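Local coordinates for protein beta-ketothiolase BktB (Ralstonia eutropha, PDB 4NZS) that catalyses the condensation of acetyl-CoA with another acyl-CoA, giving beta-ketovaleryl-CoA or acetoacetyl-CoA, for production of the copolymer PHBV, at residues S14-A19 with A37-E42; V10-G15 with A261-M266; H56-N61 with L99-S104; Y285-V290 with Q390-I395; N61-E66 with H355-T360. All coordinates share one frame; numbering follows the deposited sequence.

Interaction 1 of 5, residues S14-A19 with A37-E42; sequences SGVRTA and ALVVRE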
# COMPACT_ATOMS: atom_id res chain seq x y z
N SER A 14 40.77 -14.66 4.39
CA SER A 14 39.61 -15.55 4.32
C SER A 14 38.61 -15.07 3.29
O SER A 14 38.63 -13.89 2.87
CB SER A 14 38.91 -15.59 5.66
OG SER A 14 38.23 -14.38 5.87
N GLY A 15 37.73 -15.99 2.90
CA GLY A 15 36.72 -15.72 1.88
C GLY A 15 35.56 -16.69 2.05
O GLY A 15 35.78 -17.89 2.02
N VAL A 16 34.33 -16.21 2.18
CA VAL A 16 33.23 -17.07 2.59
C VAL A 16 31.85 -16.58 2.07
O VAL A 16 31.70 -15.39 1.70
CB VAL A 16 33.27 -17.19 4.15
CG1 VAL A 16 31.96 -16.78 4.84
CG2 VAL A 16 33.69 -18.59 4.59
N ARG A 17 30.85 -17.47 2.07
CA ARG A 17 29.52 -17.13 1.57
C ARG A 17 28.36 -17.98 2.11
O ARG A 17 28.54 -19.10 2.42
CB ARG A 17 29.53 -17.26 0.06
CG ARG A 17 29.70 -18.67 -0.47
CD ARG A 17 29.37 -18.63 -1.97
NE ARG A 17 29.43 -19.88 -2.70
CZ ARG A 17 28.42 -20.73 -2.83
NH1 ARG A 17 27.27 -20.52 -2.22
NH2 ARG A 17 28.58 -21.83 -3.53
N THR A 18 27.17 -17.43 2.21
CA THR A 18 25.98 -18.28 2.30
C THR A 18 25.94 -19.08 1.04
O THR A 18 26.63 -18.76 0.08
CB THR A 18 24.64 -17.49 2.41
OG1 THR A 18 24.36 -16.81 1.18
CG2 THR A 18 24.73 -16.48 3.59
N ALA A 19 25.17 -20.16 1.10
CA ALA A 19 24.66 -20.84 -0.09
C ALA A 19 23.63 -19.95 -0.74
O ALA A 19 23.13 -19.04 -0.08
CB ALA A 19 23.99 -22.15 0.33
N ALA A 37 25.55 -10.09 8.07
CA ALA A 37 26.21 -10.07 9.36
C ALA A 37 26.93 -11.40 9.52
O ALA A 37 28.09 -11.45 9.94
CB ALA A 37 25.18 -9.88 10.48
N LEU A 38 26.22 -12.46 9.14
CA LEU A 38 26.70 -13.85 9.29
C LEU A 38 28.03 -14.01 8.62
O LEU A 38 29.04 -14.17 9.28
CB LEU A 38 25.66 -14.86 8.73
CG LEU A 38 26.01 -16.36 8.54
CD1 LEU A 38 25.61 -17.22 9.72
CD2 LEU A 38 25.34 -16.95 7.31
N VAL A 39 28.06 -13.89 7.29
CA VAL A 39 29.31 -14.06 6.54
C VAL A 39 30.39 -13.12 7.00
O VAL A 39 31.56 -13.33 6.74
CB VAL A 39 29.15 -13.86 5.01
CG1 VAL A 39 28.11 -14.82 4.44
CG2 VAL A 39 28.83 -12.41 4.69
N VAL A 40 30.04 -12.04 7.63
CA VAL A 40 31.10 -11.22 8.17
C VAL A 40 31.65 -12.00 9.32
O VAL A 40 32.85 -12.25 9.36
CB VAL A 40 30.62 -9.88 8.65
CG1 VAL A 40 31.75 -9.16 9.39
CG2 VAL A 40 30.15 -9.06 7.46
N ARG A 41 30.79 -12.43 10.24
CA ARG A 41 31.29 -13.13 11.41
C ARG A 41 32.05 -14.37 11.03
O ARG A 41 33.16 -14.63 11.55
CB ARG A 41 30.18 -13.51 12.35
CG ARG A 41 30.72 -13.79 13.74
CD ARG A 41 29.80 -13.26 14.80
NE ARG A 41 28.60 -14.09 14.88
CZ ARG A 41 28.55 -15.29 15.48
NH1 ARG A 41 29.63 -15.84 16.05
NH2 ARG A 41 27.40 -15.97 15.52
N GLU A 42 31.53 -15.12 10.08
CA GLU A 42 32.25 -16.31 9.68
C GLU A 42 33.63 -16.09 9.04
O GLU A 42 34.58 -16.85 9.26
CB GLU A 42 31.42 -17.16 8.74
CG GLU A 42 31.71 -18.63 8.93
CD GLU A 42 31.42 -19.03 10.37
OE1 GLU A 42 32.32 -18.80 11.21
OE2 GLU A 42 30.31 -19.52 10.64
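The first strand of the thiolase fold, 10-22, meets the first helix, 32-47, here; the helix leads on to the parallel strand 57-60, so the contact lies within a beta-alpha-beta crossover of the N-terminal half. Helix segment 37-42 runs roughly antiparallel to strand segment 14-17, at 149°, with the axes 7.9 Å apart. Val-39 fits between two side chains of the strand: its CG1 lies against the backbone of Thr-18, 3.6 Å from Thr-18 N, and against the Thr-18 methyl, while its CB meets Val-16 CG1. The same Val-16 methyl reaches one helical turn further, to Glu-42 CB at 4.0 Å, and the Glu-42 chain then bends so that its carboxylate leads off. At the other end, Thr-18 CG2 touches Leu-38 CD2 at 3.8 Å. The Thr-18 torsion (chi1 68°) sets this methyl anti to the carbonyl carbon and leaves OG1 to bond to Ala-19 O and to Ala-260 N of strand 257-267. Arg-17 leaves the strand on the side away from the helix, and its NH1 makes a salt bridge with Asp-222. The same NH1 also gives a bond to Thr-18 O, 3.0 Å long and in the carbonyl plane, on a lone pair.

Interaction 2 of 5, residues V10-G15 with A261-M266; sequences VVVVSG and AAVVMM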
# COMPACT_ATOMS: atom_id res chain seq x y z
N VAL A 10 47.96 -5.73 -1.15
CA VAL A 10 46.77 -6.37 -0.47
C VAL A 10 46.45 -7.83 -0.78
O VAL A 10 46.42 -8.25 -1.94
CB VAL A 10 45.45 -5.60 -0.75
CG1 VAL A 10 45.47 -4.25 -0.06
CG2 VAL A 10 45.16 -5.49 -2.24
N VAL A 11 46.15 -8.59 0.27
CA VAL A 11 45.95 -10.04 0.16
C VAL A 11 44.66 -10.47 0.81
O VAL A 11 44.12 -9.74 1.66
CB VAL A 11 47.05 -10.81 0.91
CG1 VAL A 11 48.39 -10.54 0.28
CG2 VAL A 11 47.09 -10.45 2.40
N VAL A 12 44.20 -11.67 0.47
CA VAL A 12 42.97 -12.21 1.02
C VAL A 12 43.15 -13.37 1.97
O VAL A 12 43.36 -14.52 1.56
CB VAL A 12 42.03 -12.72 -0.07
CG1 VAL A 12 40.65 -12.92 0.55
CG2 VAL A 12 42.02 -11.72 -1.23
N VAL A 13 42.95 -13.08 3.25
CA VAL A 13 43.14 -14.09 4.26
C VAL A 13 42.00 -15.10 4.23
O VAL A 13 42.24 -16.28 4.07
CB VAL A 13 43.26 -13.47 5.63
CG1 VAL A 13 43.69 -14.55 6.61
CG2 VAL A 13 44.27 -12.30 5.64
N SER A 14 40.77 -14.66 4.39
CA SER A 14 39.61 -15.55 4.32
C SER A 14 38.61 -15.07 3.29
O SER A 14 38.63 -13.89 2.87
CB SER A 14 38.91 -15.59 5.66
OG SER A 14 38.23 -14.38 5.87
N GLY A 15 37.73 -15.99 2.90
CA GLY A 15 36.72 -15.72 1.88
C GLY A 15 35.56 -16.69 2.05
O GLY A 15 35.78 -17.89 2.02
N ALA A 261 28.15 -12.73 0.85
CA ALA A 261 29.52 -13.20 0.71
C ALA A 261 30.49 -12.21 1.27
O ALA A 261 30.30 -11.02 1.02
CB ALA A 261 29.87 -13.38 -0.74
N ALA A 262 31.54 -12.69 1.96
CA ALA A 262 32.62 -11.78 2.42
C ALA A 262 34.03 -12.32 2.25
O ALA A 262 34.29 -13.53 2.26
CB ALA A 262 32.40 -11.38 3.87
N VAL A 263 34.96 -11.39 2.06
CA VAL A 263 36.35 -11.73 2.13
C VAL A 263 36.96 -10.87 3.20
O VAL A 263 36.61 -9.68 3.31
CB VAL A 263 37.11 -11.51 0.82
CG1 VAL A 263 36.33 -12.12 -0.32
CG2 VAL A 263 37.39 -10.03 0.59
N VAL A 264 37.85 -11.47 4.00
CA VAL A 264 38.72 -10.66 4.83
C VAL A 264 39.97 -10.41 4.05
O VAL A 264 40.51 -11.32 3.47
CB VAL A 264 39.09 -11.31 6.16
CG1 VAL A 264 40.13 -10.44 6.86
CG2 VAL A 264 37.85 -11.50 7.04
N MET A 265 40.42 -9.17 4.04
CA MET A 265 41.66 -8.85 3.38
C MET A 265 42.63 -8.17 4.29
O MET A 265 42.30 -7.73 5.40
CB MET A 265 41.41 -7.92 2.23
CG MET A 265 40.97 -8.59 0.96
SD MET A 265 40.16 -7.24 0.11
CE MET A 265 39.86 -8.00 -1.48
N MET A 266 43.85 -8.10 3.78
CA MET A 266 44.97 -7.64 4.54
C MET A 266 46.03 -7.10 3.64
O MET A 266 46.26 -7.61 2.54
CB MET A 266 45.58 -8.79 5.33
CG MET A 266 45.35 -8.62 6.80
SD MET A 266 45.87 -9.99 7.84
CE MET A 266 45.04 -9.47 9.34
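The flat groups that meet between Val-11 and Met-266, and between Ser-14 and Val-264, are peptides. Met-266 N approaches Val-11 O in the plane of that carbonyl, at 2.7 Å, whereas Val-264 N stands well above the plane of the Ser-14 carbonyl, 45° out of it, and bonds to Ser-14 O at 2.8 Å. Val-11 and Met-266 form an antiparallel hydrogen-bonded pair, although the return bond from Val-11 N is modelled so short that its length is doubtful. Strands 10-22 and 257-267 are antiparallel neighbours in the mixed sheet of the thiolase fold, and at Ser-14 the first carries a classic beta bulge: Val-13 and Ser-14 both face Val-264, and both their amides turn to Val-264 O through weak bonds. The chain turns a corner there, and Val-13 CG2 comes to lie against Met-266 SD at 3.6 Å. Val-11 CG2 touches Met-266 CB at 3.7 Å. The opposite sheet face holds Val-12, whose two methyls split, CG1 to Val-263 CB at 3.8 Å and CG2 to Met-265 CG at 4.0 Å. Ile-102 of helix 97-110 packs on Val-263 and Met-265. Ser-14 OG lies 3.1 Å from Val-264 CG2, a tight approach, and bonds to Ala-43 O.

Interaction 3 of 5, residues H56-N61 with L99-S104; sequences HVVFGN and LQAIVS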
# COMPACT_ATOMS: atom_id res chain seq x y z
N HIS A 56 37.80 -1.01 7.97
CA HIS A 56 36.96 -0.59 6.84
C HIS A 56 36.07 -1.74 6.36
O HIS A 56 36.52 -2.88 6.32
CB HIS A 56 37.78 -0.03 5.69
CG HIS A 56 37.27 1.29 5.19
ND1 HIS A 56 35.94 1.52 4.93
CD2 HIS A 56 37.91 2.45 4.92
CE1 HIS A 56 35.78 2.76 4.52
NE2 HIS A 56 36.96 3.34 4.49
N VAL A 57 34.80 -1.44 6.05
CA VAL A 57 33.92 -2.44 5.40
C VAL A 57 33.15 -1.89 4.20
O VAL A 57 32.58 -0.81 4.23
CB VAL A 57 32.89 -3.01 6.36
CG1 VAL A 57 31.97 -4.00 5.65
CG2 VAL A 57 33.60 -3.67 7.53
N VAL A 58 33.13 -2.66 3.13
CA VAL A 58 32.32 -2.28 2.01
C VAL A 58 31.45 -3.44 1.54
O VAL A 58 31.95 -4.53 1.26
CB VAL A 58 33.17 -1.75 0.86
CG1 VAL A 58 32.28 -1.36 -0.31
CG2 VAL A 58 34.02 -0.55 1.34
N PHE A 59 30.14 -3.17 1.44
CA PHE A 59 29.21 -4.12 0.92
C PHE A 59 28.59 -3.63 -0.38
O PHE A 59 28.48 -2.44 -0.65
CB PHE A 59 28.16 -4.45 1.96
CG PHE A 59 28.40 -5.76 2.65
CD1 PHE A 59 29.35 -5.87 3.65
CD2 PHE A 59 27.63 -6.88 2.33
CE1 PHE A 59 29.56 -7.08 4.28
CE2 PHE A 59 27.82 -8.10 2.97
CZ PHE A 59 28.81 -8.20 3.94
N GLY A 60 28.25 -4.59 -1.21
CA GLY A 60 27.54 -4.36 -2.44
C GLY A 60 26.13 -4.88 -2.26
O GLY A 60 25.88 -6.00 -1.73
N ASN A 61 25.20 -4.03 -2.67
CA ASN A 61 23.81 -4.37 -2.62
C ASN A 61 23.12 -3.50 -3.62
O ASN A 61 23.59 -2.37 -3.84
CB ASN A 61 23.27 -4.04 -1.24
CG ASN A 61 21.78 -4.10 -1.19
OD1 ASN A 61 21.20 -5.18 -1.19
ND2 ASN A 61 21.16 -2.96 -1.24
N LEU A 99 31.91 -7.39 -6.45
CA LEU A 99 33.32 -7.26 -6.74
C LEU A 99 33.76 -5.85 -6.42
O LEU A 99 34.76 -5.58 -5.77
CB LEU A 99 33.55 -7.52 -8.22
CG LEU A 99 34.95 -7.76 -8.76
CD1 LEU A 99 35.81 -8.49 -7.74
CD2 LEU A 99 34.80 -8.58 -10.01
N GLN A 100 32.97 -4.94 -6.90
CA GLN A 100 33.26 -3.57 -6.69
C GLN A 100 33.49 -3.27 -5.22
O GLN A 100 34.30 -2.40 -4.84
CB GLN A 100 32.09 -2.78 -7.24
CG GLN A 100 32.13 -1.33 -6.91
CD GLN A 100 33.38 -0.74 -7.43
OE1 GLN A 100 33.48 -0.47 -8.61
NE2 GLN A 100 34.35 -0.54 -6.54
N ALA A 101 32.74 -3.96 -4.37
CA ALA A 101 32.93 -3.80 -2.92
C ALA A 101 34.26 -4.39 -2.56
O ALA A 101 35.01 -3.81 -1.80
CB ALA A 101 31.82 -4.46 -2.13
N ILE A 102 34.56 -5.55 -3.10
CA ILE A 102 35.90 -6.05 -2.95
C ILE A 102 36.92 -4.97 -3.34
O ILE A 102 37.74 -4.57 -2.51
CB ILE A 102 36.07 -7.35 -3.74
CG1 ILE A 102 35.94 -8.53 -2.78
CG2 ILE A 102 37.42 -7.42 -4.41
CD1 ILE A 102 34.59 -8.62 -2.16
N VAL A 103 36.83 -4.48 -4.58
CA VAL A 103 37.74 -3.45 -5.04
C VAL A 103 37.81 -2.21 -4.14
O VAL A 103 38.89 -1.71 -3.88
CB VAL A 103 37.34 -2.92 -6.41
CG1 VAL A 103 38.07 -1.63 -6.68
CG2 VAL A 103 37.59 -3.96 -7.50
N SER A 104 36.69 -1.67 -3.71
CA SER A 104 36.77 -0.47 -2.91
C SER A 104 37.35 -0.76 -1.52
O SER A 104 38.00 0.10 -0.89
CB SER A 104 35.41 0.22 -2.84
OG SER A 104 34.92 0.46 -4.16
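Ala-101 and Val-58 make the heart of this contact. The Ala-101 methyl presses on the strand backbone as much as on a side chain: its CB is 3.4 Å from Val-58 O and 3.7 Å from Gly-60 N. Beside it Val-58 CG1, anti to the backbone N at chi1 180°, reaches over the helix surface and meets both CA and CB of Ala-101, the latter at 3.6 Å. A turn further along the helix the same methyl nears Ser-104 CB at 4.3 Å. Small residues on both sides, Ala-101 and Gly-60, are consistent with the close approach of the segment axes, 6.7 Å, nearly antiparallel at 164°. The topology is a beta-alpha-beta crossover: helix 97-110 links the parallel strands 88-92 and 116-124, and strand 57-60 lies between them in the sheet. This is one of the central helices sandwiched between the sheets of the thiolase fold, and Cys-95, the probable acyl-thioester residue, comes just before it. Further out, Ser-104 is fixed on the helix by its hydroxyl, which bonds to Gln-100 O at 3.0 Å; Ser-104 N reaches that oxygen from the opposite face of the carbonyl plane. Gln-100 OE1 in turn accepts from Arg-93. Beyond the contact Val-58 also packs on Leu-89 and Val-91 of strand 88-92, and the His-56 ring meets His-287 of the second subunit edge-to-face.

Interaction 4 of 5, residues Y285-V290 with Q390-I395; sequences YGHAGV and QGIAAI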
# COMPACT_ATOMS: atom_id res chain seq x y z
N TYR A 285 42.91 -4.69 -11.30
CA TYR A 285 41.47 -4.59 -11.58
C TYR A 285 41.22 -3.50 -12.59
O TYR A 285 41.93 -2.47 -12.60
CB TYR A 285 40.68 -4.23 -10.32
CG TYR A 285 40.98 -2.84 -9.80
CD1 TYR A 285 40.40 -1.70 -10.38
CD2 TYR A 285 41.84 -2.66 -8.73
CE1 TYR A 285 40.72 -0.43 -9.91
CE2 TYR A 285 42.14 -1.40 -8.22
CZ TYR A 285 41.60 -0.29 -8.81
OH TYR A 285 41.93 0.96 -8.29
N GLY A 286 40.18 -3.69 -13.40
CA GLY A 286 39.79 -2.71 -14.43
C GLY A 286 38.29 -2.69 -14.76
O GLY A 286 37.67 -3.71 -15.03
N HIS A 287 37.74 -1.48 -14.79
CA HIS A 287 36.32 -1.26 -15.01
C HIS A 287 36.08 -0.84 -16.47
O HIS A 287 37.04 -0.64 -17.23
CB HIS A 287 35.83 -0.14 -14.07
CG HIS A 287 36.01 -0.42 -12.61
ND1 HIS A 287 37.06 -1.14 -12.08
CD2 HIS A 287 35.26 -0.04 -11.54
CE1 HIS A 287 36.96 -1.18 -10.76
NE2 HIS A 287 35.88 -0.52 -10.41
N ALA A 288 34.81 -0.72 -16.87
CA ALA A 288 34.45 -0.17 -18.18
C ALA A 288 32.96 0.13 -18.33
O ALA A 288 32.10 -0.51 -17.72
CB ALA A 288 34.88 -1.09 -19.30
N GLY A 289 32.68 1.12 -19.16
CA GLY A 289 31.33 1.39 -19.60
C GLY A 289 31.17 0.96 -21.05
O GLY A 289 31.74 1.55 -21.94
N VAL A 290 30.41 -0.09 -21.28
CA VAL A 290 30.12 -0.49 -22.64
C VAL A 290 28.71 -0.03 -22.98
O VAL A 290 28.09 0.64 -22.16
CB VAL A 290 30.31 -2.00 -22.83
CG1 VAL A 290 31.73 -2.35 -22.45
CG2 VAL A 290 29.32 -2.81 -21.99
N GLN A 390 27.94 -1.53 -18.04
CA GLN A 390 29.22 -1.55 -17.36
C GLN A 390 29.81 -2.95 -17.28
O GLN A 390 29.13 -3.93 -17.50
CB GLN A 390 29.13 -0.89 -15.98
CG GLN A 390 28.94 0.61 -16.02
CD GLN A 390 29.31 1.29 -14.71
OE1 GLN A 390 30.48 1.43 -14.40
NE2 GLN A 390 28.32 1.70 -13.95
N GLY A 391 31.11 -3.02 -17.01
CA GLY A 391 31.83 -4.28 -16.82
C GLY A 391 32.79 -4.07 -15.65
O GLY A 391 33.19 -2.94 -15.39
N ILE A 392 33.11 -5.13 -14.90
CA ILE A 392 34.17 -5.04 -13.87
C ILE A 392 35.02 -6.27 -13.92
O ILE A 392 34.56 -7.30 -14.42
CB ILE A 392 33.63 -4.82 -12.41
CG1 ILE A 392 34.72 -4.15 -11.51
CG2 ILE A 392 33.11 -6.14 -11.82
CD1 ILE A 392 34.20 -3.47 -10.25
N ALA A 393 36.27 -6.15 -13.42
CA ALA A 393 37.22 -7.28 -13.40
C ALA A 393 38.35 -7.09 -12.43
O ALA A 393 38.91 -6.01 -12.28
CB ALA A 393 37.81 -7.49 -14.76
N ALA A 394 38.74 -8.19 -11.81
CA ALA A 394 39.96 -8.23 -11.06
C ALA A 394 40.67 -9.53 -11.35
O ALA A 394 40.06 -10.49 -11.88
CB ALA A 394 39.66 -8.12 -9.58
N ILE A 395 41.97 -9.55 -11.05
CA ILE A 395 42.70 -10.82 -11.08
C ILE A 395 43.57 -10.96 -9.84
O ILE A 395 44.09 -9.97 -9.32
CB ILE A 395 43.54 -11.02 -12.37
CG1 ILE A 395 44.40 -9.80 -12.67
CG2 ILE A 395 42.65 -11.24 -13.58
CD1 ILE A 395 45.77 -10.19 -13.13
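Strand segment 390-395 runs antiparallel to 285-290, with Tyr-285 and Ala-394 a non-hydrogen-bonded pair and Ala-288 and Gly-391 a hydrogen-bonded one. Both bonds of the latter are present, Gly-391 N to Ala-288 O at 2.8 Å and Ala-288 N to Gly-391 O at 3.1 Å, while Gly-286 N gives one to Ala-393 O at 2.9 Å. With Gly-286, Gly-289 and Gly-391 in the pairing, few side chains take part. Those of His-287 and Ile-392 run alongside each other in the same direction. The end of Ile-392 covers one face of the imidazole in a CH-pi contact: CD1 is 3.7 Å from the ring centroid, 24° off the normal and shifted toward the rim that carries NE2. Ile-392 CG1 stands anti to the backbone N, chi1 -156°, which brings it along the ring. His-287 NE2 itself bonds to Gln-100 OE1, so the ring is held both by its face and by its nitrogen. Next to them Tyr-285 CB touches Ala-394 CB at 4.1 Å. Two polar ends cross to the second subunit, Tyr-285 OH to Asp-113 and Gln-390 NE2 to Ala-88 O, both of that subunit. The two strands are antiparallel neighbours in the C-terminal half of the thiolase sheet, where strand 379-386, with Cys-385, the predicted proton acceptor, flanks 390-398 on its other edge, Ile-392 packs on helix 97-110 and Ala-288 rests on helix 299-310.

Interaction 5 of 5, residues N61-E66 with H355-T360; sequences NVIQTE and HPIGAT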
# COMPACT_ATOMS: atom_id res chain seq x y z
N ASN A 61 25.20 -4.03 -2.67
CA ASN A 61 23.81 -4.37 -2.62
C ASN A 61 23.12 -3.50 -3.62
O ASN A 61 23.59 -2.37 -3.84
CB ASN A 61 23.27 -4.04 -1.24
CG ASN A 61 21.78 -4.10 -1.19
OD1 ASN A 61 21.20 -5.18 -1.19
ND2 ASN A 61 21.16 -2.96 -1.24
N VAL A 62 22.00 -3.95 -4.16
CA VAL A 62 21.28 -3.03 -5.06
C VAL A 62 19.91 -2.57 -4.65
O VAL A 62 19.53 -1.39 -4.79
CB VAL A 62 21.16 -3.60 -6.47
CG1 VAL A 62 20.66 -2.51 -7.40
CG2 VAL A 62 22.51 -4.09 -6.95
N ILE A 63 19.13 -3.53 -4.22
CA ILE A 63 17.76 -3.35 -3.95
C ILE A 63 17.61 -3.24 -2.43
O ILE A 63 17.98 -4.14 -1.70
CB ILE A 63 16.98 -4.59 -4.38
CG1 ILE A 63 17.07 -4.84 -5.89
CG2 ILE A 63 15.53 -4.41 -4.00
CD1 ILE A 63 16.46 -6.19 -6.32
N GLN A 64 17.00 -2.15 -1.98
CA GLN A 64 16.67 -1.94 -0.61
C GLN A 64 15.35 -2.67 -0.28
O GLN A 64 14.31 -2.48 -0.90
CB GLN A 64 16.59 -0.46 -0.35
CG GLN A 64 17.85 0.18 -0.83
CD GLN A 64 17.98 1.63 -0.46
OE1 GLN A 64 19.06 2.22 -0.64
NE2 GLN A 64 16.90 2.24 0.04
N THR A 65 15.50 -3.61 0.64
CA THR A 65 14.47 -4.35 1.25
C THR A 65 13.82 -3.56 2.35
O THR A 65 12.66 -3.76 2.64
CB THR A 65 15.07 -5.60 1.87
OG1 THR A 65 15.59 -6.41 0.82
CG2 THR A 65 14.03 -6.40 2.56
N GLU A 66 14.55 -2.63 2.96
CA GLU A 66 14.05 -1.99 4.14
C GLU A 66 15.03 -0.95 4.51
O GLU A 66 16.03 -0.83 3.86
CB GLU A 66 13.88 -3.02 5.25
CG GLU A 66 15.12 -3.83 5.54
CD GLU A 66 15.13 -4.38 6.97
OE1 GLU A 66 14.48 -3.82 7.86
OE2 GLU A 66 15.76 -5.39 7.20
N HIS A 355 21.80 -15.75 -9.30
CA HIS A 355 22.37 -14.44 -9.51
C HIS A 355 21.76 -13.40 -8.56
O HIS A 355 21.05 -12.50 -8.99
CB HIS A 355 22.21 -14.04 -10.97
CG HIS A 355 22.99 -12.82 -11.33
ND1 HIS A 355 22.69 -12.03 -12.42
CD2 HIS A 355 24.01 -12.20 -10.69
CE1 HIS A 355 23.52 -11.00 -12.46
NE2 HIS A 355 24.33 -11.08 -11.42
N PRO A 356 22.09 -13.51 -7.26
CA PRO A 356 21.82 -12.54 -6.24
C PRO A 356 22.53 -11.27 -6.50
O PRO A 356 23.59 -10.97 -5.91
CB PRO A 356 22.40 -13.18 -4.99
CG PRO A 356 23.48 -14.02 -5.50
CD PRO A 356 22.89 -14.62 -6.73
N ILE A 357 21.96 -10.51 -7.41
CA ILE A 357 22.76 -9.51 -8.12
C ILE A 357 23.89 -8.80 -7.35
O ILE A 357 25.04 -8.81 -7.75
CB ILE A 357 21.87 -8.46 -8.81
CG1 ILE A 357 20.93 -7.82 -7.81
CG2 ILE A 357 21.04 -9.13 -9.92
CD1 ILE A 357 19.81 -7.07 -8.46
N GLY A 358 23.59 -8.21 -6.21
CA GLY A 358 24.59 -7.35 -5.55
C GLY A 358 25.61 -8.12 -4.74
O GLY A 358 26.58 -7.55 -4.27
N ALA A 359 25.36 -9.40 -4.53
CA ALA A 359 26.29 -10.23 -3.83
C ALA A 359 27.16 -10.96 -4.83
O ALA A 359 28.30 -11.32 -4.55
CB ALA A 359 25.54 -11.23 -2.93
N THR A 360 26.59 -11.21 -6.00
CA THR A 360 27.23 -12.04 -6.99
C THR A 360 28.65 -11.74 -7.18
O THR A 360 29.44 -12.61 -7.09
CB THR A 360 26.49 -11.96 -8.30
OG1 THR A 360 25.34 -12.80 -8.20
CG2 THR A 360 27.34 -12.50 -9.38
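The active-site loop carrying His-355, a predicted proton acceptor, passes into helix 357-375 at this contact, and the first residues of that helix lean on the loop after strand 57-60. Val-62 and Ile-63 supply one side, Ile-357 and Gly-358 the other. Val-62 CG2 touches two neighbours at once, Ile-357 CG1 and Gly-358 CA, each at 4.1 Å. Ile-63 CD1 meets Ile-357 CD1, also 4.1 Å away, with the two side chains crossing at about a right angle. Ile-357 serves both directions because of its torsion (chi1 55°): CG1 sits between the backbone N and the carbonyl carbon and heads for the loop, while CG2, on another branch, lies 4.0 Å above the plane of the His-355 ring, over its centre. With no side chain on Gly-358, the backbones come close, Asn-61 CA and Gly-358 CA being 4.3 Å apart. The bend before the helix is an inverse gamma turn centred on Pro-356, whose carbonyl oxygen then receives Ala-359 N at 2.7 Å and Thr-360 N at 3.0 Å. Glu-123 of strand 116-124 positions the loop, its two carboxylate oxygens bonding to Val-62 N and Ile-63 N, with a weak bond to Gly-358 N. Met-70 of the second subunit packs on Val-62 and Ile-63. The side chain of Ile-357 lies about 5 Å from that of Cys-95, consistent with the thiolase active site, where the Gly-His-Pro (GHP) motif at the start of a C-terminal-half helix faces the nucleophilic cysteine of the N-terminal half.

From the N terminus, strand 10-22 opens two loops: interaction 1 closes the short one onto helix 32-47, and interaction 2 the long one onto strand 257-267, sharing Ser-14 and Gly-15. Interaction 3 is nested inside that long loop, and its helix packs on the strand of interaction 2. Interaction 4 closes a separate loop in the C-terminal half, yet touches the helix of interaction 3. Interaction 5 begins at Asn-61, where interaction 3 has its first segment, and runs to the 355-360 turn, crossing interactions 2, 3 and 4 along the chain and joining the two family halves at the active site.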